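Long-range contact in xylulose kinase (Escherichia coli, PDB 2ITM), which catalyses the ATP-dependent phosphorylation of D-xylulose to D-xylulose 5-phosphate: residues W40-P45 / P92-N97. Numbering follows the deposited sequence.
With XUL (D-xylulose), chain C.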
ATOM      1  N   TRP A  40       4.719 -27.425   5.923  1.00 42.58           N
ATOM      2  CA  TRP A  40       5.693 -28.466   6.179  1.00 35.43           C
ATOM      3  C   TRP A  40       7.046 -27.982   5.713  1.00 35.27           C
ATOM      4  O   TRP A  40       7.186 -27.409   4.635  1.00 32.81           O
ATOM      5  CB  TRP A  40       5.364 -29.807   5.557  1.00 26.49           C
ATOM      6  CG  TRP A  40       4.206 -30.495   6.167  1.00 29.17           C
ATOM      7  CD1 TRP A  40       3.097 -29.921   6.685  1.00 32.56           C
ATOM      8  CD2 TRP A  40       4.028 -31.899   6.304  1.00 39.34           C
ATOM      9  NE1 TRP A  40       2.236 -30.882   7.149  1.00 28.63           N
ATOM     10  CE2 TRP A  40       2.789 -32.107   6.926  1.00 25.12           C
ATOM     11  CE3 TRP A  40       4.798 -33.012   5.967  1.00 26.90           C
ATOM     12  CZ2 TRP A  40       2.304 -33.369   7.205  1.00 38.53           C
ATOM     13  CZ3 TRP A  40       4.319 -34.254   6.252  1.00 37.96           C
ATOM     14  CH2 TRP A  40       3.081 -34.428   6.860  1.00 38.37           C
ATOM     15  N   SER A  41       8.039 -28.220   6.553  1.00 36.28           N
ATOM     16  CA  SER A  41       9.413 -27.888   6.257  1.00 36.41           C
ATOM     17  C   SER A  41      10.300 -29.005   6.770  1.00 31.35           C
ATOM     18  O   SER A  41      10.414 -29.205   7.969  1.00 22.44           O
ATOM     19  CB  SER A  41       9.789 -26.555   6.900  1.00 34.37           C
ATOM     20  OG  SER A  41      10.981 -26.041   6.358  1.00 35.35           O
ATOM     21  N   GLU A  42      10.897 -29.745   5.839  1.00 16.48           N
ATOM     22  CA  GLU A  42      11.581 -30.964   6.198  1.00 14.70           C
ATOM     23  C   GLU A  42      12.923 -31.077   5.469  1.00 11.96           C
ATOM     24  O   GLU A  42      13.113 -30.532   4.399  1.00 28.48           O
ATOM     25  CB  GLU A  42      10.722 -32.180   5.843  1.00 31.76           C
ATOM     26  CG  GLU A  42       9.494 -32.347   6.725  1.00 32.98           C
ATOM     27  CD  GLU A  42       8.675 -33.548   6.325  1.00 31.89           C
ATOM     28  OE1 GLU A  42       8.855 -34.015   5.180  1.00 34.79           O
ATOM     29  OE2 GLU A  42       7.897 -33.996   7.140  1.00 32.40           O
ATOM     30  N   GLN A  43      13.838 -31.812   6.078  1.00 27.88           N
ATOM     31  CA  GLN A  43      15.058 -32.229   5.417  1.00 24.35           C
ATOM     32  C   GLN A  43      15.399 -33.672   5.738  1.00 30.16           C
ATOM     33  O   GLN A  43      15.036 -34.194   6.779  1.00 25.09           O
ATOM     34  CB  GLN A  43      16.219 -31.307   5.782  1.00 34.92           C
ATOM     35  CG  GLN A  43      16.198 -29.980   5.072  1.00 27.46           C
ATOM     36  CD  GLN A  43      17.176 -28.980   5.644  1.00 23.61           C
ATOM     37  OE1 GLN A  43      17.574 -28.054   4.967  1.00 33.47           O
ATOM     38  NE2 GLN A  43      17.543 -29.158   6.892  1.00 17.10           N
ATOM     39  N   ASP A  44      16.100 -34.309   4.819  1.00 27.42           N
ATOM     40  CA  ASP A  44      16.596 -35.671   5.020  1.00 32.40           C
ATOM     41  C   ASP A  44      17.956 -35.640   5.714  1.00 26.62           C
ATOM     42  O   ASP A  44      18.919 -35.101   5.198  1.00 24.26           O
ATOM     43  CB  ASP A  44      16.657 -36.393   3.674  1.00 46.60           C
ATOM     44  CG  ASP A  44      17.519 -37.635   3.699  1.00 41.42           C
ATOM     45  OD1 ASP A  44      17.892 -38.099   2.610  1.00 57.97           O
ATOM     46  OD2 ASP A  44      17.866 -38.224   4.731  1.00 77.08           O
ATOM     47  N   PRO A  45      18.015 -36.219   6.901  1.00 21.26           N
ATOM     48  CA  PRO A  45      19.193 -36.071   7.745  1.00 22.94           C
ATOM     49  C   PRO A  45      20.418 -36.614   7.037  1.00 37.55           C
ATOM     50  O   PRO A  45      21.528 -36.191   7.308  1.00 25.73           O
ATOM     51  CB  PRO A  45      18.844 -36.900   8.984  1.00 23.95           C
ATOM     52  CG  PRO A  45      17.397 -36.927   9.032  1.00 23.09           C
ATOM     53  CD  PRO A  45      16.928 -36.913   7.604  1.00 25.69           C
ATOM     54  N   PRO A  92      11.561 -37.972   7.824  1.00 36.24           N
ATOM     55  CA  PRO A  92      12.340 -36.767   7.564  1.00 23.22           C
ATOM     56  C   PRO A  92      12.298 -35.800   8.747  1.00 31.46           C
ATOM     57  O   PRO A  92      11.326 -35.769   9.479  1.00 27.28           O
ATOM     58  CB  PRO A  92      11.642 -36.145   6.325  1.00 29.49           C
ATOM     59  CG  PRO A  92      11.006 -37.278   5.665  1.00 35.37           C
ATOM     60  CD  PRO A  92      10.559 -38.175   6.771  1.00 38.74           C
ATOM     61  N   ALA A  93      13.377 -35.055   8.932  1.00 25.82           N
ATOM     62  CA  ALA A  93      13.456 -34.089  10.007  1.00 23.13           C
ATOM     63  C   ALA A  93      12.438 -32.970   9.852  1.00 17.02           C
ATOM     64  O   ALA A  93      12.325 -32.364   8.810  1.00 26.60           O
ATOM     65  CB  ALA A  93      14.856 -33.540  10.143  1.00 18.48           C
ATOM     66  N   ILE A  94      11.690 -32.718  10.914  1.00 21.32           N
ATOM     67  CA  ILE A  94      10.748 -31.623  10.959  1.00 13.67           C
ATOM     68  C   ILE A  94      11.389 -30.365  11.528  1.00 30.43           C
ATOM     69  O   ILE A  94      11.679 -30.306  12.710  1.00 25.27           O
ATOM     70  CB  ILE A  94       9.546 -32.013  11.819  1.00 24.40           C
ATOM     71  CG1 ILE A  94       8.901 -33.288  11.303  1.00 31.17           C
ATOM     72  CG2 ILE A  94       8.557 -30.881  11.913  1.00 22.14           C
ATOM     73  CD1 ILE A  94       7.888 -33.807  12.207  1.00 25.00           C
ATOM     74  N   LEU A  95      11.594 -29.364  10.682  1.00 24.62           N
ATOM     75  CA  LEU A  95      12.461 -28.249  11.014  1.00 18.69           C
ATOM     76  C   LEU A  95      11.843 -27.147  11.882  1.00 34.50           C
ATOM     77  O   LEU A  95      10.654 -27.142  12.151  1.00 29.71           O
ATOM     78  CB  LEU A  95      13.071 -27.644   9.761  1.00 24.80           C
ATOM     79  CG  LEU A  95      13.652 -28.591   8.728  1.00 38.12           C
ATOM     80  CD1 LEU A  95      14.310 -27.780   7.647  1.00 18.80           C
ATOM     81  CD2 LEU A  95      14.614 -29.544   9.390  1.00 26.68           C
ATOM     82  N   TRP A  96      12.680 -26.209  12.298  1.00 23.13           N
ATOM     83  CA  TRP A  96      12.273 -25.084  13.118  1.00 24.88           C
ATOM     84  C   TRP A  96      11.209 -24.237  12.441  1.00 29.24           C
ATOM     85  O   TRP A  96      10.351 -23.691  13.102  1.00 31.89           O
ATOM     86  CB  TRP A  96      13.484 -24.210  13.452  1.00 26.47           C
ATOM     87  CG  TRP A  96      14.080 -23.609  12.251  1.00 21.98           C
ATOM     88  CD1 TRP A  96      14.952 -24.185  11.419  1.00 21.60           C
ATOM     89  CD2 TRP A  96      13.799 -22.323  11.711  1.00 29.68           C
ATOM     90  NE1 TRP A  96      15.264 -23.340  10.388  1.00 26.14           N
ATOM     91  CE2 TRP A  96      14.559 -22.185  10.547  1.00 32.07           C
ATOM     92  CE3 TRP A  96      12.975 -21.264  12.096  1.00 37.02           C
ATOM     93  CZ2 TRP A  96      14.530 -21.043   9.771  1.00 26.46           C
ATOM     94  CZ3 TRP A  96      12.948 -20.139  11.333  1.00 26.71           C
ATOM     95  CH2 TRP A  96      13.724 -20.029  10.185  1.00 41.89           C
ATOM     96  N   ASN A  97      11.277 -24.128  11.121  1.00 25.16           N
ATOM     97  CA  ASN A  97      10.323 -23.334  10.365  1.00 25.14           C
ATOM     98  C   ASN A  97       9.123 -24.111   9.821  1.00 37.13           C
ATOM     99  O   ASN A  97       8.371 -23.621   8.992  1.00 24.27           O
ATOM    100  CB  ASN A  97      11.023 -22.558   9.257  1.00 23.37           C
ATOM    101  CG  ASN A  97      11.809 -23.447   8.317  1.00 28.14           C
ATOM    102  OD1 ASN A  97      12.267 -23.004   7.284  1.00 29.72           O
ATOM    103  ND2 ASN A  97      11.976 -24.687   8.681  1.00 16.12           N
TER
HETATM  104  C1  XUL C4930      14.471 -19.864  17.211  1.00 94.04           C
HETATM  105  C2  XUL C4930      15.540 -19.245  16.326  1.00101.84           C
HETATM  106  C3  XUL C4930      16.659 -20.107  15.859  1.00 47.09           C
HETATM  107  C4  XUL C4930      16.480 -20.224  14.368  1.00 57.13           C
HETATM  108  C5  XUL C4930      17.261 -21.374  13.767  1.00 32.58           C
HETATM  109  O1  XUL C4930      14.866 -19.858  18.558  1.00 49.32           O
HETATM  110  O2  XUL C4930      15.201 -18.141  15.516  1.00 96.61           O
HETATM  111  O3  XUL C4930      16.427 -21.373  16.406  1.00101.39           O
HETATM  112  O4  XUL C4930      15.107 -20.435  14.193  1.00 93.06           O
HETATM  113  O5  XUL C4930      17.909 -22.062  14.789  1.00 37.74           O
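Q43 and A93 form an antiparallel hydrogen-bonded pair. A93 N donates to Q43 O at 2.9 Å, and Q43 N donates to A93 O at 3.2 Å. A third bond, nearly straight at 172°, runs from L95 N to S41 O. Beside these, E42 CA lies 3.1 Å from A93 O in a CA-H...O contact.

E42 points to the face it shares with I94. Its CB lies 3.4 Å from A93 O and CG stays close to the same oxygen. CG stands anti to the carbonyl carbon (chi1 -70°), and the extended chain then runs at a slant past P92. CD meets P92 CB, and OE1 meets P92 CB and CG, 3.7 Å from CB. OE2 turns to salt bridges with R91 and R100. On the face of Q43 and A93, the Q43 side chain crosses that of L95 at about a right angle, with Q43 CG and CD against L95 CD1. S41 OG lies 2.9 Å from N97 ND2.

The small antiparallel pair lies in the N-terminal FGGY domain, and its 93-94 strand runs on to W96 of the sugar pocket. The W96 ring has N97 CB over one face and D-xylulose O4 over the other, 3.1 Å from W96 CE3. Backbone bonds thus fix the chain just before W96, while two arginines probably keep the buried E42 carboxylate ionised.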